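Local coordinates for hydrazine synthase subunit beta (PDB 5C2V), which forms part of the complex that condenses nitric oxide with ammonium into hydrazine, and may modulate transport of the hydroxylamine intermediate through a tunnel between two active sites, at residues 261-266 and 325-330; 279-284 and 310-315; 330-335 and 346-351. All coordinates share one frame; numbering follows the deposited sequence.

Overall arrangement
All three contacts lie in the last two blades of the beta-propeller. Contact 1 is a surface contact between blades: the turn at 261-266, after the innermost strand of one blade, meets the end of the innermost strand of the next, through apolar atoms and carbonyl oxygens without a hydrogen bond. Contacts 2 and 3, both partly buried, instead hold strands together within a blade by antiparallel backbone hydrogen bonds. Contact 2 pairs the two outer strands of the four-stranded sheet beginning with 256-261; contact 3 pairs 333-338 with 343-348 in the following one. Contacts 1 and 3 share Asp330 and the same sheet, whereas contact 2 touches contact 1 at Lys266 and Met283.

Contact 1 of 3, residues 261-266 and 325-330; sequences MDPKGK and VCLSPD
With CG placed beside its backbone N (chi1 -75°) and CD1 anti to CA (chi2 171°), Leu327 reaches out from the end of strand 322-327 and lays CD1 against the backbone at Met261 and Asp262. Its CD1 lies 3.3 Å from Met261 O and nearly as close to Asp262 N, a methyl packed on a peptide group. Pro263 CD approaches the same Leu327 CD1 more loosely, at 4.4 Å. The proline ring is occupied mainly at the other end of the contact, where Pro263 CG rests 3.7 Å from Pro329 O and CB is almost as near. No hydrogen bond crosses between the segments. Both belong to turns that follow the innermost strands of adjacent propeller blades, and they resemble each other in sequence: Asp262 in one and Ser328 in the other precede a Pro-X-Gly-Lys sequence. In the first, a type I turn runs from Asp262 to Gly265, closed by Gly265 N to Asp262 O at 2.7 Å. The Asp262 carboxylate adds an Asx turn, its OD2 receiving Lys264 N at 3.0 Å from above the carboxylate plane, and a weak bond from Lys266 N. In the second, Ser328 OG comes so close to Asp330 OD1 that the geometry of this bond is doubtful. Tyr269 of strand 267-272 is touched by the side chains of both Asp262 and Leu327.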
# COMPACT_ATOMS: atom_id res chain seq x y z
N MET B 261 28.38 36.98 1.69
CA MET B 261 28.55 35.92 2.67
C MET B 261 28.44 36.46 4.09
O MET B 261 29.09 37.45 4.44
CB MET B 261 29.91 35.23 2.48
CG MET B 261 30.23 34.17 3.51
SD MET B 261 29.17 32.71 3.38
CE MET B 261 29.70 32.05 1.81
N ASP B 262 27.62 35.81 4.91
CA ASP B 262 27.48 36.17 6.31
C ASP B 262 28.83 36.07 7.01
O ASP B 262 29.57 35.11 6.79
CB ASP B 262 26.44 35.27 6.99
CG ASP B 262 26.12 35.71 8.41
OD1 ASP B 262 25.19 36.52 8.58
OD2 ASP B 262 26.80 35.25 9.35
N PRO B 263 29.16 37.07 7.85
CA PRO B 263 30.45 37.13 8.54
C PRO B 263 30.78 35.87 9.34
O PRO B 263 31.94 35.50 9.45
CB PRO B 263 30.30 38.34 9.47
CG PRO B 263 28.83 38.62 9.53
CD PRO B 263 28.31 38.22 8.19
N LYS B 264 29.76 35.23 9.91
CA LYS B 264 29.96 33.99 10.64
C LYS B 264 29.68 32.76 9.78
O LYS B 264 29.78 31.62 10.25
CB LYS B 264 29.09 33.97 11.90
CG LYS B 264 29.47 35.06 12.90
CD LYS B 264 28.64 34.98 14.17
CE LYS B 264 28.98 36.11 15.12
NZ LYS B 264 28.14 36.08 16.35
N GLY B 265 29.33 32.99 8.52
CA GLY B 265 29.09 31.91 7.58
C GLY B 265 27.74 31.23 7.76
O GLY B 265 27.57 30.07 7.37
N LYS B 266 26.80 31.94 8.37
CA LYS B 266 25.48 31.38 8.64
C LYS B 266 24.57 31.38 7.41
O LYS B 266 23.85 30.41 7.17
CB LYS B 266 24.79 32.16 9.77
CG LYS B 266 25.66 32.39 10.99
CD LYS B 266 24.81 32.70 12.21
CE LYS B 266 25.59 33.50 13.23
NZ LYS B 266 25.87 32.73 14.47
N VAL B 325 24.95 42.68 -4.31
CA VAL B 325 24.55 42.75 -2.91
C VAL B 325 25.76 42.85 -1.99
O VAL B 325 26.86 42.43 -2.34
CB VAL B 325 23.72 41.52 -2.49
CG1 VAL B 325 22.32 41.58 -3.09
CG2 VAL B 325 24.42 40.23 -2.88
N CYS B 326 25.56 43.42 -0.80
CA CYS B 326 26.62 43.49 0.20
C CYS B 326 26.06 43.46 1.61
O CYS B 326 24.88 43.74 1.82
CB CYS B 326 27.48 44.74 -0.01
SG CYS B 326 26.65 46.30 0.39
N LEU B 327 26.90 43.13 2.58
CA LEU B 327 26.47 43.02 3.97
C LEU B 327 27.19 43.99 4.89
O LEU B 327 28.32 44.40 4.63
CB LEU B 327 26.69 41.59 4.48
CG LEU B 327 25.74 40.49 4.01
CD1 LEU B 327 26.26 39.14 4.46
CD2 LEU B 327 24.35 40.73 4.55
N SER B 328 26.52 44.36 5.98
CA SER B 328 27.15 45.10 7.06
C SER B 328 28.05 44.13 7.84
O SER B 328 27.77 42.93 7.87
CB SER B 328 26.11 45.73 7.97
OG SER B 328 25.27 44.75 8.55
N PRO B 329 29.12 44.64 8.45
CA PRO B 329 30.07 43.78 9.17
C PRO B 329 29.43 42.97 10.30
O PRO B 329 29.98 41.92 10.67
CB PRO B 329 31.10 44.78 9.74
CG PRO B 329 30.43 46.11 9.68
CD PRO B 329 29.54 46.06 8.48
N ASP B 330 28.31 43.43 10.83
CA ASP B 330 27.59 42.67 11.86
C ASP B 330 26.63 41.66 11.24
O ASP B 330 26.12 40.77 11.93
CB ASP B 330 26.85 43.62 12.80
CG ASP B 330 25.94 44.59 12.07
OD1 ASP B 330 25.72 44.41 10.85
OD2 ASP B 330 25.43 45.53 12.71

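Contact 2 of 3, residues 279-284 and 310-315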
# COMPACT_ATOMS: atom_id res chain seq x y z
N THR B 279 17.74 36.09 -2.88
CA THR B 279 17.57 34.74 -2.36
C THR B 279 18.53 34.49 -1.20
O THR B 279 19.75 34.55 -1.37
CB THR B 279 17.78 33.68 -3.44
OG1 THR B 279 16.67 33.69 -4.35
CG2 THR B 279 17.88 32.29 -2.82
N ILE B 280 17.97 34.22 -0.03
CA ILE B 280 18.76 33.95 1.17
C ILE B 280 18.70 32.48 1.54
O ILE B 280 17.61 31.91 1.71
CB ILE B 280 18.27 34.79 2.36
CG1 ILE B 280 18.11 36.26 1.95
CG2 ILE B 280 19.23 34.66 3.53
CD1 ILE B 280 17.54 37.14 3.04
N LEU B 281 19.88 31.87 1.66
CA LEU B 281 20.01 30.44 1.94
C LEU B 281 20.70 30.17 3.27
O LEU B 281 21.52 30.97 3.73
CB LEU B 281 20.78 29.75 0.81
CG LEU B 281 20.26 29.94 -0.62
CD1 LEU B 281 21.20 29.26 -1.61
CD2 LEU B 281 18.85 29.41 -0.76
N ASP B 282 20.40 29.02 3.86
CA ASP B 282 21.01 28.60 5.11
C ASP B 282 22.26 27.79 4.80
O ASP B 282 22.19 26.70 4.24
CB ASP B 282 20.02 27.77 5.94
CG ASP B 282 20.49 27.53 7.36
OD1 ASP B 282 21.66 27.15 7.56
OD2 ASP B 282 19.67 27.71 8.29
N MET B 283 23.42 28.33 5.18
CA MET B 283 24.69 27.78 4.75
C MET B 283 25.12 26.53 5.51
O MET B 283 25.94 25.76 5.03
CB MET B 283 25.79 28.83 4.85
CG MET B 283 25.87 29.76 3.65
SD MET B 283 26.15 28.85 2.11
CE MET B 283 27.76 28.14 2.42
N ASP B 284 24.58 26.33 6.71
CA ASP B 284 24.89 25.13 7.48
C ASP B 284 24.08 23.93 7.00
O ASP B 284 24.51 22.78 7.15
CB ASP B 284 24.66 25.37 8.97
CG ASP B 284 25.59 26.44 9.53
OD1 ASP B 284 26.82 26.27 9.42
OD2 ASP B 284 25.09 27.44 10.09
N ASP B 310 14.71 22.72 1.24
CA ASP B 310 15.43 22.25 2.41
C ASP B 310 16.31 23.37 2.98
O ASP B 310 16.21 23.70 4.16
CB ASP B 310 16.28 21.02 2.08
CG ASP B 310 15.43 19.81 1.72
OD1 ASP B 310 14.20 19.86 1.93
OD2 ASP B 310 15.99 18.81 1.24
N TYR B 311 17.16 23.95 2.14
CA TYR B 311 18.05 25.02 2.61
C TYR B 311 17.59 26.45 2.33
O TYR B 311 18.32 27.39 2.64
CB TYR B 311 19.46 24.84 2.04
CG TYR B 311 19.56 24.49 0.57
CD1 TYR B 311 19.45 25.48 -0.41
CD2 TYR B 311 19.80 23.19 0.16
CE1 TYR B 311 19.56 25.16 -1.75
CE2 TYR B 311 19.90 22.87 -1.18
CZ TYR B 311 19.78 23.86 -2.13
OH TYR B 311 19.89 23.54 -3.47
N LEU B 312 16.40 26.65 1.77
CA LEU B 312 16.01 28.01 1.40
C LEU B 312 15.42 28.76 2.59
O LEU B 312 14.36 28.40 3.11
CB LEU B 312 14.99 28.00 0.26
CG LEU B 312 14.27 29.32 -0.05
CD1 LEU B 312 15.22 30.34 -0.66
CD2 LEU B 312 13.05 29.10 -0.93
N VAL B 313 16.12 29.81 3.02
CA VAL B 313 15.61 30.68 4.07
C VAL B 313 14.50 31.61 3.58
O VAL B 313 13.40 31.62 4.13
CB VAL B 313 16.73 31.54 4.69
CG1 VAL B 313 16.16 32.48 5.75
CG2 VAL B 313 17.81 30.65 5.28
N ALA B 314 14.80 32.38 2.53
CA ALA B 314 13.82 33.36 2.04
C ALA B 314 14.07 33.81 0.60
O ALA B 314 15.15 33.63 0.06
CB ALA B 314 13.81 34.57 2.97
N ARG B 315 13.04 34.39 -0.01
CA ARG B 315 13.21 35.18 -1.22
C ARG B 315 12.55 36.55 -1.03
O ARG B 315 11.33 36.64 -0.91
CB ARG B 315 12.64 34.47 -2.44
CG ARG B 315 13.36 33.18 -2.80
CD ARG B 315 12.84 32.59 -4.10
NE ARG B 315 13.56 31.37 -4.47
CZ ARG B 315 12.96 30.22 -4.77
NH1 ARG B 315 11.64 30.13 -4.75
NH2 ARG B 315 13.69 29.16 -5.10
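Strands 279-282 and 312-315 run antiparallel, their axes 4.4 Å apart at the closest and 167° between directions, with a classic beta bulge where Val313 and Ala314 both face Ile280. This pair forms the outer edge of a four-stranded propeller blade. Ile280 N donates to Ala314 O at 2.9 Å, and Ile280 O takes Ala314 N at 3.0 Å plus a weak bond from Val313 N; past the bulge, Asp282 N meets Tyr311 O at 2.9 Å. On one face, Leu281 CD2 sits 3.7 Å from Leu312 CD1, the two side chains crossing at a slant, and also abuts the edge of the Tyr311 ring, in its plane. The ring's hydroxyl bonds to Pro245 O. Farther along, Thr279 and Arg315 lie side by side and point the same way, OG1 at the edge of the guanidinium, one face of which carries Leu312 CD2. Thr279 OG1 bonds to Asp253, and Arg315 forms a salt bridge with Asp248. Ile280 and Ala314 project to the reverse face, where Pro3 of the gamma subunit packs on them and on Val313. The bulge brings Val313 CG2 to 3.7 Å from Asp282 CB. Asp282 also N-caps helix 283-291: with its CG anti to the backbone N (chi1 -169°), OD1 receives Asp284 N at 3.1 Å.

Contact 3 of 3, residues 330-335 and 346-351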
# COMPACT_ATOMS: atom_id res chain seq x y z
N ASP B 330 28.31 43.43 10.83
CA ASP B 330 27.59 42.67 11.86
C ASP B 330 26.63 41.66 11.24
O ASP B 330 26.12 40.77 11.93
CB ASP B 330 26.85 43.62 12.80
CG ASP B 330 25.94 44.59 12.07
OD1 ASP B 330 25.72 44.41 10.85
OD2 ASP B 330 25.43 45.53 12.71
N GLY B 331 26.39 41.80 9.94
CA GLY B 331 25.58 40.85 9.20
C GLY B 331 24.08 40.97 9.42
O GLY B 331 23.32 40.09 9.02
N LYS B 332 23.65 42.05 10.06
CA LYS B 332 22.23 42.24 10.35
C LYS B 332 21.49 42.99 9.24
O LYS B 332 20.26 43.11 9.28
CB LYS B 332 22.05 42.96 11.68
CG LYS B 332 23.20 42.74 12.66
CD LYS B 332 22.73 42.86 14.11
CE LYS B 332 22.04 44.19 14.36
NZ LYS B 332 21.59 44.31 15.78
N PHE B 333 22.23 43.48 8.25
CA PHE B 333 21.62 44.20 7.14
C PHE B 333 22.25 43.85 5.79
O PHE B 333 23.47 43.75 5.67
CB PHE B 333 21.70 45.71 7.37
CG PHE B 333 20.87 46.20 8.52
CD1 PHE B 333 19.50 46.35 8.38
CD2 PHE B 333 21.45 46.51 9.74
CE1 PHE B 333 18.73 46.80 9.44
CE2 PHE B 333 20.68 46.95 10.80
CZ PHE B 333 19.32 47.10 10.64
N CYS B 334 21.40 43.67 4.79
CA CYS B 334 21.84 43.35 3.43
C CYS B 334 21.35 44.40 2.44
O CYS B 334 20.15 44.68 2.38
CB CYS B 334 21.36 41.96 3.02
SG CYS B 334 21.85 41.47 1.35
N TYR B 335 22.26 44.95 1.66
CA TYR B 335 21.91 45.98 0.69
C TYR B 335 22.00 45.44 -0.74
O TYR B 335 22.96 44.76 -1.09
CB TYR B 335 22.81 47.20 0.85
CG TYR B 335 22.82 47.76 2.25
CD1 TYR B 335 21.87 48.69 2.66
CD2 TYR B 335 23.78 47.36 3.17
CE1 TYR B 335 21.88 49.20 3.94
CE2 TYR B 335 23.79 47.86 4.46
CZ TYR B 335 22.84 48.78 4.84
OH TYR B 335 22.85 49.29 6.12
N VAL B 346 17.17 47.93 1.21
CA VAL B 346 17.72 47.61 2.51
C VAL B 346 16.93 46.49 3.18
O VAL B 346 15.72 46.61 3.37
CB VAL B 346 17.74 48.84 3.44
CG1 VAL B 346 18.42 48.50 4.76
CG2 VAL B 346 18.44 50.00 2.75
N ILE B 347 17.61 45.41 3.52
CA ILE B 347 16.97 44.22 4.06
C ILE B 347 17.46 43.90 5.47
O ILE B 347 18.66 43.85 5.72
CB ILE B 347 17.21 42.99 3.16
CG1 ILE B 347 17.01 43.35 1.69
CG2 ILE B 347 16.30 41.84 3.57
CD1 ILE B 347 17.35 42.22 0.74
N ARG B 348 16.52 43.67 6.38
CA ARG B 348 16.86 43.20 7.72
C ARG B 348 16.96 41.68 7.69
O ARG B 348 15.99 41.00 7.38
CB ARG B 348 15.82 43.65 8.74
CG ARG B 348 16.07 43.17 10.16
CD ARG B 348 17.31 43.82 10.76
NE ARG B 348 17.44 43.53 12.19
CZ ARG B 348 18.18 42.55 12.69
NH1 ARG B 348 18.87 41.76 11.88
NH2 ARG B 348 18.24 42.37 14.00
N THR B 349 18.14 41.16 8.01
CA THR B 349 18.39 39.72 7.89
C THR B 349 17.85 38.94 9.09
O THR B 349 17.28 39.52 10.02
CB THR B 349 19.89 39.43 7.73
OG1 THR B 349 20.58 39.80 8.93
CG2 THR B 349 20.46 40.20 6.56
N ALA B 350 18.05 37.63 9.07
CA ALA B 350 17.59 36.76 10.14
C ALA B 350 18.46 36.91 11.38
O ALA B 350 18.03 36.57 12.49
CB ALA B 350 17.59 35.31 9.67
N VAL B 351 19.67 37.42 11.20
CA VAL B 351 20.60 37.62 12.30
C VAL B 351 20.06 38.64 13.30
O VAL B 351 19.60 39.71 12.92
CB VAL B 351 21.98 38.10 11.79
CG1 VAL B 351 22.97 38.20 12.94
CG2 VAL B 351 22.50 37.15 10.72
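Backbone hydrogen bonds tie Cys334 to Ile347 in both directions, Cys334 N to Ile347 O and Ile347 N to Cys334 O, each 2.9 Å long, in the antiparallel hairpin of strands 333-338 and 343-348. Phe333 with Arg348 and Tyr335 with Val346 are the non-hydrogen-bonded pairs on either side. Beyond the strand ends, Thr349 continues the polar pairing. Its OG1, set between the backbone N and the carbonyl carbon (chi1 66°), donates at 2.8 Å to Gly331 O, in the carbonyl plane on a lone pair; the Val351 CG2 methyl lies against the same oxygen. Lys332 O receives Thr349 N from well above its carbonyl plane at 3.1 Å, and a weak bond from Arg348 NH1. On the same turn Asp330 OD1 accepts Lys332 N from above the carboxylate plane, making an Asx turn.

Charged and aromatic groups meet on the face of Phe333 and Arg348. The arginine bends at chi2 (68°), which brings CD to 3.6 Å from Phe333 CE1; ring and guanidinium planes stand 47° apart, and any cation-pi attraction is weak. Lys332 CE lies over one guanidinium face, with NZ 4.3 Å from Arg348 NH2, so the two like charges probably repel each other mildly.

Apolar packing completes the pair. Val346 CG1 approaches Tyr335 CE1 at 3.6 Å, the two side chains lying alongside and pointing the same way, and Cys334 CB faces Ile347 CB at 4.3 Å. Strand 322-327 flanks the hairpin on the inner side, Tyr335 reaches strand 15-20 of the first blade, Cys334 and Thr349 pack on Tyr269 of the preceding blade, and strand 343-348 is extended antiparallel by a strand of the gamma subunit.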